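Local coordinates for protein alanine racemase 1 (Caldanaerobacter subterraneus subsp. tengcongensis MB4, PDB 4Y2W) that belongs to the alanine racemase family, pairing a TIM-barrel domain with a mostly beta C-terminal domain in an assembly of two subunits, at residues 26-31 with 239-244; 96-101 with 113-118; 4-9 with 378-383. The protein carries 1 engineered substitution. All blocks are in the same frame, centred on the assembly; numbering follows the deposited sequence.

Interaction 1: 26-31 with 239-244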
loop_
_atom_site.group_PDB
_atom_site.type_symbol
_atom_site.label_atom_id
_atom_site.label_comp_id
_atom_site.label_asym_id
_atom_site.label_seq_id
_atom_site.Cartn_x
_atom_site.Cartn_y
_atom_site.Cartn_z
ATOM N N LYS A 26 4.582 6.822 29.304
ATOM C CA LYS A 26 4.619 7.816 30.381
ATOM C C LYS A 26 5.240 7.273 31.676
ATOM O O LYS A 26 5.878 8.019 32.420
ATOM C CB LYS A 26 3.216 8.365 30.661
ATOM C CG LYS A 26 2.696 9.288 29.570
ATOM C CD LYS A 26 1.384 9.965 29.951
ATOM C CE LYS A 26 1.597 11.167 30.861
ATOM N NZ LYS A 26 2.366 12.261 30.203
ATOM N N LYS A 27 5.055 5.983 31.938
ATOM C CA LYS A 27 5.646 5.340 33.113
ATOM C C LYS A 27 7.171 5.282 33.025
ATOM O O LYS A 27 7.852 5.434 34.036
ATOM C CB LYS A 27 5.087 3.925 33.292
ATOM C CG LYS A 27 3.601 3.877 33.616
ATOM C CD LYS A 27 3.074 2.450 33.588
ATOM C CE LYS A 27 1.614 2.382 34.015
ATOM N NZ LYS A 27 1.091 0.989 34.026
ATOM N N ILE A 28 7.694 5.073 31.817
ATOM C CA ILE A 28 9.140 4.956 31.585
ATOM C C ILE A 28 9.852 6.304 31.710
ATOM O O ILE A 28 10.936 6.382 32.293
ATOM C CB ILE A 28 9.448 4.362 30.184
ATOM C CG1 ILE A 28 8.809 2.974 30.020
ATOM C CG2 ILE A 28 10.953 4.287 29.937
ATOM C CD1 ILE A 28 9.135 1.996 31.130
ATOM N N VAL A 29 9.251 7.352 31.150
ATOM C CA VAL A 29 9.837 8.697 31.186
ATOM C C VAL A 29 9.405 9.455 32.436
ATOM O O VAL A 29 8.485 9.039 33.143
ATOM C CB VAL A 29 9.469 9.531 29.933
ATOM C CG1 VAL A 29 9.788 8.755 28.661
ATOM C CG2 VAL A 29 8.004 9.958 29.951
ATOM N N GLY A 30 10.070 10.578 32.696
ATOM C CA GLY A 30 9.741 11.426 33.839
ATOM C C GLY A 30 8.366 12.055 33.713
ATOM O O GLY A 30 7.706 11.932 32.679
ATOM N N LYS A 31 7.932 12.734 34.770
ATOM C CA LYS A 31 6.619 13.374 34.779
ATOM C C LYS A 31 6.642 14.703 34.015
ATOM O O LYS A 31 5.600 15.175 33.551
ATOM C CB LYS A 31 6.135 13.583 36.218
ATOM C CG LYS A 31 4.621 13.644 36.355
ATOM C CD LYS A 31 4.165 13.286 37.761
ATOM C CE LYS A 31 2.653 13.133 37.833
ATOM N NZ LYS A 31 1.943 14.415 37.566
ATOM N N GLU A 239 14.934 -3.810 25.645
ATOM C CA GLU A 239 14.681 -4.406 26.960
ATOM C C GLU A 239 13.248 -4.927 27.150
ATOM O O GLU A 239 13.049 -5.944 27.821
ATOM C CB GLU A 239 15.061 -3.421 28.070
ATOM C CG GLU A 239 16.547 -3.082 28.066
ATOM C CD GLU A 239 16.986 -2.252 29.258
ATOM O OE1 GLU A 239 16.118 -1.745 29.999
ATOM O OE2 GLU A 239 18.212 -2.106 29.450
ATOM N N ARG A 240 12.268 -4.239 26.562
ATOM C CA ARG A 240 10.860 -4.672 26.586
ATOM C C ARG A 240 10.267 -4.690 27.995
ATOM O O ARG A 240 9.500 -5.592 28.344
ATOM C CB ARG A 240 10.684 -6.056 25.923
ATOM C CG ARG A 240 11.266 -6.163 24.519
ATOM C CD ARG A 240 11.059 -7.542 23.900
ATOM N NE ARG A 240 11.499 -7.570 22.499
ATOM C CZ ARG A 240 10.778 -8.003 21.460
ATOM N NH1 ARG A 240 9.551 -8.494 21.616
ATOM N NH2 ARG A 240 11.305 -7.957 20.238
ATOM N N LYS A 241 10.608 -3.679 28.795
ATOM C CA LYS A 241 10.129 -3.592 30.178
ATOM C C LYS A 241 8.666 -3.124 30.256
ATOM O O LYS A 241 8.024 -3.247 31.304
ATOM C CB LYS A 241 11.045 -2.680 31.013
ATOM C CG LYS A 241 10.742 -1.189 30.928
ATOM C CD LYS A 241 11.809 -0.349 31.623
ATOM C CE LYS A 241 12.801 0.267 30.642
ATOM N NZ LYS A 241 13.549 -0.752 29.853
ATOM N N VAL A 242 8.157 -2.583 29.149
ATOM C CA VAL A 242 6.761 -2.149 29.048
ATOM C C VAL A 242 5.831 -3.314 28.701
ATOM O O VAL A 242 6.260 -4.298 28.103
ATOM C CB VAL A 242 6.590 -1.017 28.007
ATOM C CG1 VAL A 242 7.463 0.175 28.372
ATOM C CG2 VAL A 242 6.906 -1.497 26.593
ATOM N N GLU A 243 4.562 -3.183 29.083
ATOM C CA GLU A 243 3.538 -4.191 28.794
ATOM C C GLU A 243 2.625 -3.710 27.665
ATOM O O GLU A 243 1.691 -2.940 27.897
ATOM C CB GLU A 243 2.699 -4.470 30.043
ATOM C CG GLU A 243 1.709 -5.619 29.879
ATOM C CD GLU A 243 0.296 -5.270 30.327
ATOM O OE1 GLU A 243 -0.661 -5.737 29.672
ATOM O OE2 GLU A 243 0.139 -4.530 31.323
ATOM N N LEU A 244 2.887 -4.180 26.448
ATOM C CA LEU A 244 2.126 -3.745 25.280
ATOM C C LEU A 244 0.899 -4.619 25.035
ATOM O O LEU A 244 0.920 -5.823 25.302
ATOM C CB LEU A 244 3.015 -3.733 24.031
ATOM C CG LEU A 244 4.221 -2.790 24.086
ATOM C CD1 LEU A 244 5.127 -2.988 22.878
ATOM C CD2 LEU A 244 3.785 -1.336 24.193
#

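Interaction 2: 96-101 with 113-118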
loop_
_atom_site.group_PDB
_atom_site.type_symbol
_atom_site.label_atom_id
_atom_site.label_comp_id
_atom_site.label_asym_id
_atom_site.label_seq_id
_atom_site.Cartn_x
_atom_site.Cartn_y
_atom_site.Cartn_z
ATOM N N GLN A 96 0.258 27.035 3.520
ATOM C CA GLN A 96 -0.624 26.139 4.262
ATOM C C GLN A 96 -0.124 25.856 5.679
ATOM O O GLN A 96 -0.905 25.885 6.633
ATOM C CB GLN A 96 -0.799 24.823 3.494
ATOM C CG GLN A 96 -1.386 24.976 2.094
ATOM C CD GLN A 96 -2.786 25.566 2.107
ATOM O OE1 GLN A 96 -3.776 24.845 2.240
ATOM N NE2 GLN A 96 -2.874 26.886 1.966
ATOM N N ILE A 97 1.170 25.578 5.810
ATOM C CA ILE A 97 1.767 25.286 7.123
ATOM C C ILE A 97 1.724 26.483 8.077
ATOM O O ILE A 97 1.600 26.311 9.294
ATOM C CB ILE A 97 3.217 24.756 7.012
ATOM C CG1 ILE A 97 4.124 25.745 6.265
ATOM C CG2 ILE A 97 3.228 23.397 6.325
ATOM C CD1 ILE A 97 5.591 25.385 6.326
ATOM N N VAL A 98 1.826 27.687 7.523
ATOM C CA VAL A 98 1.703 28.912 8.309
ATOM C C VAL A 98 0.242 29.149 8.695
ATOM O O VAL A 98 -0.050 29.544 9.827
ATOM C CB VAL A 98 2.238 30.136 7.533
ATOM C CG1 VAL A 98 1.972 31.425 8.300
ATOM C CG2 VAL A 98 3.729 29.981 7.262
ATOM N N LYS A 99 -0.665 28.899 7.751
ATOM C CA LYS A 99 -2.096 29.125 7.957
ATOM C C LYS A 99 -2.664 28.237 9.061
ATOM O O LYS A 99 -3.387 28.714 9.939
ATOM C CB LYS A 99 -2.861 28.885 6.651
ATOM C CG LYS A 99 -4.315 29.329 6.675
ATOM C CD LYS A 99 -4.945 29.190 5.298
ATOM C CE LYS A 99 -6.393 29.654 5.286
ATOM N NZ LYS A 99 -7.083 29.280 4.019
ATOM N N HIS A 100 -2.324 26.953 9.020
ATOM C CA HIS A 100 -2.872 25.982 9.964
ATOM C C HIS A 100 -1.923 25.689 11.131
ATOM O O HIS A 100 -2.122 24.727 11.877
ATOM C CB HIS A 100 -3.270 24.702 9.221
ATOM C CG HIS A 100 -4.407 24.897 8.264
ATOM N ND1 HIS A 100 -4.232 24.958 6.899
ATOM C CD2 HIS A 100 -5.733 25.068 8.481
ATOM C CE1 HIS A 100 -5.401 25.143 6.313
ATOM N NE2 HIS A 100 -6.329 25.214 7.252
ATOM N N ASP A 101 -0.901 26.529 11.284
ATOM C CA ASP A 101 -0.040 26.523 12.462
ATOM C C ASP A 101 0.623 25.159 12.668
ATOM O O ASP A 101 0.368 24.463 13.655
ATOM C CB ASP A 101 -0.844 26.955 13.699
ATOM C CG ASP A 101 0.037 27.245 14.897
ATOM O OD1 ASP A 101 1.176 27.717 14.697
ATOM O OD2 ASP A 101 -0.412 27.003 16.041
ATOM N N LYS A 113 14.445 31.744 5.932
ATOM C CA LYS A 113 14.070 33.063 5.409
ATOM C C LYS A 113 12.773 33.003 4.609
ATOM O O LYS A 113 11.880 33.829 4.806
ATOM C CB LYS A 113 15.180 33.634 4.516
ATOM C CG LYS A 113 16.428 34.098 5.253
ATOM C CD LYS A 113 17.445 34.682 4.279
ATOM C CE LYS A 113 18.783 34.976 4.945
ATOM N NZ LYS A 113 18.665 35.953 6.065
ATOM N N GLU A 114 12.687 32.031 3.703
ATOM C CA GLU A 114 11.489 31.822 2.881
ATOM C C GLU A 114 10.262 31.520 3.737
ATOM O O GLU A 114 9.153 31.953 3.414
ATOM C CB GLU A 114 11.712 30.685 1.875
ATOM C CG GLU A 114 12.683 31.024 0.751
ATOM C CD GLU A 114 13.103 29.808 -0.061
ATOM O OE1 GLU A 114 14.162 29.872 -0.724
ATOM O OE2 GLU A 114 12.385 28.785 -0.041
ATOM N N LEU A 115 10.458 30.779 4.822
ATOM C CA LEU A 115 9.374 30.520 5.765
ATOM C C LEU A 115 8.986 31.798 6.505
ATOM O O LEU A 115 7.800 32.107 6.623
ATOM C CB LEU A 115 9.760 29.418 6.760
ATOM C CG LEU A 115 8.711 29.033 7.817
ATOM C CD1 LEU A 115 7.354 28.725 7.197
ATOM C CD2 LEU A 115 9.200 27.848 8.637
ATOM N N GLU A 116 9.986 32.534 6.993
ATOM C CA GLU A 116 9.754 33.791 7.720
ATOM C C GLU A 116 8.938 34.758 6.868
ATOM O O GLU A 116 7.977 35.354 7.351
ATOM C CB GLU A 116 11.080 34.454 8.125
ATOM C CG GLU A 116 10.925 35.553 9.177
ATOM C CD GLU A 116 12.100 36.519 9.256
ATOM O OE1 GLU A 116 12.947 36.542 8.338
ATOM O OE2 GLU A 116 12.171 37.275 10.248
ATOM N N LYS A 117 9.326 34.890 5.602
ATOM C CA LYS A 117 8.632 35.747 4.640
ATOM C C LYS A 117 7.122 35.483 4.620
ATOM O O LYS A 117 6.320 36.417 4.687
ATOM C CB LYS A 117 9.228 35.540 3.244
ATOM C CG LYS A 117 8.756 36.518 2.179
ATOM C CD LYS A 117 9.557 36.341 0.893
ATOM C CE LYS A 117 8.823 36.874 -0.331
ATOM N NZ LYS A 117 8.749 38.362 -0.359
ATOM N N GLU A 118 6.747 34.207 4.546
ATOM C CA GLU A 118 5.338 33.804 4.548
ATOM C C GLU A 118 4.682 34.027 5.919
ATOM O O GLU A 118 3.497 34.356 5.994
ATOM C CB GLU A 118 5.218 32.332 4.131
ATOM C CG GLU A 118 3.799 31.845 3.869
ATOM C CD GLU A 118 3.152 32.498 2.663
ATOM O OE1 GLU A 118 3.851 32.724 1.651
ATOM O OE2 GLU A 118 1.935 32.770 2.725
#

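Interaction 3: 4-9 with 378-383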
loop_
_atom_site.group_PDB
_atom_site.type_symbol
_atom_site.label_atom_id
_atom_site.label_comp_id
_atom_site.label_asym_id
_atom_site.label_seq_id
_atom_site.Cartn_x
_atom_site.Cartn_y
_atom_site.Cartn_z
ATOM N N ASP A 4 -21.192 -8.309 7.164
ATOM C CA ASP A 4 -21.820 -7.035 7.517
ATOM C C ASP A 4 -21.553 -6.004 6.422
ATOM O O ASP A 4 -21.031 -6.348 5.369
ATOM C CB ASP A 4 -21.305 -6.549 8.881
ATOM C CG ASP A 4 -19.804 -6.297 8.891
ATOM O OD1 ASP A 4 -19.197 -6.186 7.807
ATOM O OD2 ASP A 4 -19.227 -6.207 9.993
ATOM N N GLY A 5 -21.906 -4.748 6.671
ATOM C CA GLY A 5 -21.704 -3.676 5.700
ATOM C C GLY A 5 -20.269 -3.478 5.247
ATOM O O GLY A 5 -20.031 -3.077 4.112
ATOM N N VAL A 6 -19.314 -3.762 6.128
ATOM C CA VAL A 6 -17.894 -3.569 5.833
ATOM C C VAL A 6 -17.339 -4.761 5.055
ATOM O O VAL A 6 -17.812 -5.887 5.210
ATOM C CB VAL A 6 -17.081 -3.366 7.133
ATOM C CG1 VAL A 6 -15.596 -3.176 6.833
ATOM C CG2 VAL A 6 -17.618 -2.170 7.906
ATOM N N ARG A 7 -16.335 -4.505 4.218
ATOM C CA ARG A 7 -15.667 -5.558 3.452
ATOM C C ARG A 7 -15.217 -6.696 4.371
ATOM O O ARG A 7 -14.793 -6.442 5.503
ATOM C CB ARG A 7 -14.455 -4.989 2.710
ATOM C CG ARG A 7 -13.734 -5.988 1.820
ATOM C CD ARG A 7 -12.404 -5.444 1.350
ATOM N NE ARG A 7 -11.659 -6.433 0.577
ATOM C CZ ARG A 7 -10.385 -6.306 0.204
ATOM N NH1 ARG A 7 -9.683 -5.227 0.534
ATOM N NH2 ARG A 7 -9.807 -7.273 -0.495
ATOM N N PRO A 8 -15.302 -7.952 3.892
ATOM C CA PRO A 8 -14.838 -9.068 4.716
ATOM C C PRO A 8 -13.384 -8.905 5.167
ATOM O O PRO A 8 -13.105 -8.968 6.366
ATOM C CB PRO A 8 -15.004 -10.279 3.793
ATOM C CG PRO A 8 -16.088 -9.890 2.853
ATOM C CD PRO A 8 -15.907 -8.421 2.631
ATOM N N THR A 9 -12.478 -8.690 4.215
ATOM C CA THR A 9 -11.075 -8.417 4.525
ATOM C C THR A 9 -10.977 -7.034 5.163
ATOM O O THR A 9 -11.396 -6.046 4.563
ATOM C CB THR A 9 -10.198 -8.489 3.261
ATOM O OG1 THR A 9 -10.126 -9.846 2.813
ATOM C CG2 THR A 9 -8.789 -7.989 3.529
ATOM N N GLY A 378 -14.059 -2.691 23.788
ATOM C CA GLY A 378 -14.726 -3.862 23.209
ATOM C C GLY A 378 -15.781 -3.572 22.151
ATOM O O GLY A 378 -16.109 -4.452 21.355
ATOM N N ILE A 379 -16.302 -2.344 22.134
ATOM C CA ILE A 379 -17.404 -1.964 21.247
ATOM C C ILE A 379 -16.899 -1.206 20.017
ATOM O O ILE A 379 -15.971 -0.405 20.113
ATOM C CB ILE A 379 -18.430 -1.071 21.986
ATOM C CG1 ILE A 379 -18.825 -1.686 23.338
ATOM C CG2 ILE A 379 -19.660 -0.822 21.118
ATOM C CD1 ILE A 379 -19.438 -3.070 23.254
ATOM N N LYS A 380 -17.527 -1.461 18.869
ATOM C CA LYS A 380 -17.204 -0.773 17.620
ATOM C C LYS A 380 -17.805 0.627 17.632
ATOM O O LYS A 380 -18.992 0.787 17.913
ATOM C CB LYS A 380 -17.749 -1.555 16.421
ATOM C CG LYS A 380 -17.597 -0.841 15.082
ATOM C CD LYS A 380 -18.291 -1.588 13.954
ATOM C CE LYS A 380 -18.290 -0.761 12.678
ATOM N NZ LYS A 380 -18.973 -1.449 11.549
ATOM N N ILE A 381 -16.994 1.631 17.296
ATOM C CA ILE A 381 -17.418 3.033 17.387
ATOM C C ILE A 381 -17.259 3.838 16.095
ATOM O O ILE A 381 -17.381 5.063 16.113
ATOM C CB ILE A 381 -16.647 3.773 18.500
ATOM C CG1 ILE A 381 -15.147 3.805 18.185
ATOM C CG2 ILE A 381 -16.909 3.120 19.850
ATOM C CD1 ILE A 381 -14.432 4.983 18.803
ATOM N N GLY A 382 -16.989 3.168 14.980
ATOM C CA GLY A 382 -16.796 3.862 13.714
ATOM C C GLY A 382 -15.948 3.065 12.751
ATOM O O GLY A 382 -15.350 2.052 13.120
ATOM N N GLU A 383 -15.892 3.541 11.510
ATOM C CA GLU A 383 -15.179 2.852 10.443
ATOM C C GLU A 383 -14.770 3.819 9.343
ATOM O O GLU A 383 -15.398 4.865 9.161
ATOM C CB GLU A 383 -16.069 1.766 9.847
ATOM C CG GLU A 383 -17.381 2.285 9.275
ATOM C CD GLU A 383 -18.229 1.187 8.662
ATOM O OE1 GLU A 383 -18.830 0.401 9.430
ATOM O OE2 GLU A 383 -18.296 1.119 7.414
#

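Interaction 1: 26-31 with 239-244
Ile28 reaches across to Val242 and Lys241 with one branch of its side chain, and all the contacts are apolar. Its CG1 lies 3.5 Å from Val242 CG1, and the two side chains run at about a right angle. The end methyl CD1 goes further, over the aliphatic part of Lys241, with CG and CD of the lysine both 3.6 Å from Ile28 CD1. Ile28 CG1 stands opposite its own carbonyl carbon and beside the backbone N (chi1 -59°). This sends the long branch toward the loop. The buried Val242 also packs on Leu213, on Tyr233 and on Glu24 of helix 15-28.

Ile28 is the last residue of helix 15-28, which leads into the first strand of the TIM barrel. Residues 239-244 lie in the loop between the last barrel strand, 222-224, and strand 248-260 of the mixed sheet. The contact therefore joins an N-terminal helix to the link between the two domains.

The polar bonds lie within 239-244 or lead outside the contact. Lys241 NZ makes a salt bridge with Glu239 OE1 at 2.8 Å, meeting that oxygen on its anti side and 19° out of the carboxylate plane. The lysine chain bends at chi3 and chi4 to get there, and NZ also bonds to Leu213 O. Backbone atoms of Glu243 bond to Glu24 and His20, both of helix 15-28. Lys27 NZ and Glu243 OE2 carry opposite charges but stay 6.2 Å apart.

Interaction 2: 96-101 with 113-118
Val98 and Leu115 slide past each other in opposite directions. Val98 points toward the second helix, and Leu115 brings the end of its side chain near the first. The nearest atoms are Val98 CG2 and Leu115 CD1, 3.8 Å apart. With Leu115 CG anti to the backbone N and chi2 near 51°, CD1 comes close to two side chains of the other helix. The second is Ile97, whose CD1 is 3.9 Å from Leu115 CD1. The two side chains meet at a slant, and only the end of Ile97 comes near. Its CG1 sits between the backbone N and the carbonyl carbon (chi1 57°), and with chi2 extended (171°) it carries CD1 out to Leu115.

The same Val98 methyl serves a second neighbour. Glu118 crosses Val98 at a slant, with CG 3.9 Å from Val98 CG2. The glutamate chain bends at chi2, and the touch is made by its CG. The other methyl, Val98 CG1, comes to 4.0 Å from Glu118 O. No hydrogen bond links the two segments.

Three of the four side chains are buried; Glu118 stays partly exposed. Leu115 also rests on Ala126 and Val128 of strand 126-131, and Ile97 on Thr68 of helix 68-76. Beyond the end of helix 94-99, Asp101 is tied to Lys127 by a salt bridge.

Helix 94-99 follows barrel strand 83-85, and helix 109-121 follows the next one, 103-106. Apolar packing between successive helices of the outer layer, backed by the strands, is typical of the TIM barrel.

Interaction 3: 4-9 with 378-383
Val6 turns one methyl, CG2, to Glu383 and Lys380 of strand 379-384. Ahead of it in the chain, Asp4 accepts a weak bond from Val6 N at OD1 (3.0 Å, angle 127°), and OD1 also pairs with Arg10. The Asp4 carbonyl is held from the second subunit, by Thr92 and Gln93 of that chain. Val6 CG2 lies 3.2 Å from Glu383 OE1 and 3.4 Å from Glu383 OE2. The methyl lies to one side of the carboxylate plane, and the two side chains run past each other in opposite directions. Lys380 NZ stands 4.0 Å from Val6 CG2, at the end of a fully extended chain that passes Val373 and Phe375. The next residue, Arg7, turns elsewhere and makes a salt bridge with Asp289. Thr9 leads into strand 10-14 of the mixed sheet. That strand pairs in parallel with 372-376, the antiparallel neighbour of 379-384.

Lys380 NZ grips Glu383 OE1 at 2.8 Å, nearly in line with the oxygen's C-O bond. The opposite charges are probably balanced within the strand. Across the contact there is only van der Waals touch between a methyl and this ion pair.

In the fold
The three contacts are well separated, with centres 31 to 40 Å apart, and none touches another. Along the chain, 4-9 comes first and 378-383 last, so interaction 3 encloses the other two. Interaction 2 lies in turn between the two segments of interaction 1. Interaction 2 lies between two outer helices of the TIM barrel. Interaction 1 brings the helix before the first barrel strand against the loop after the last one, on the way to the mixed sheet. Interaction 3 lies at that sheet, beside the second subunit. Segments near both ends of the chain thus come together at the mixed sheet, with the barrel between them in sequence.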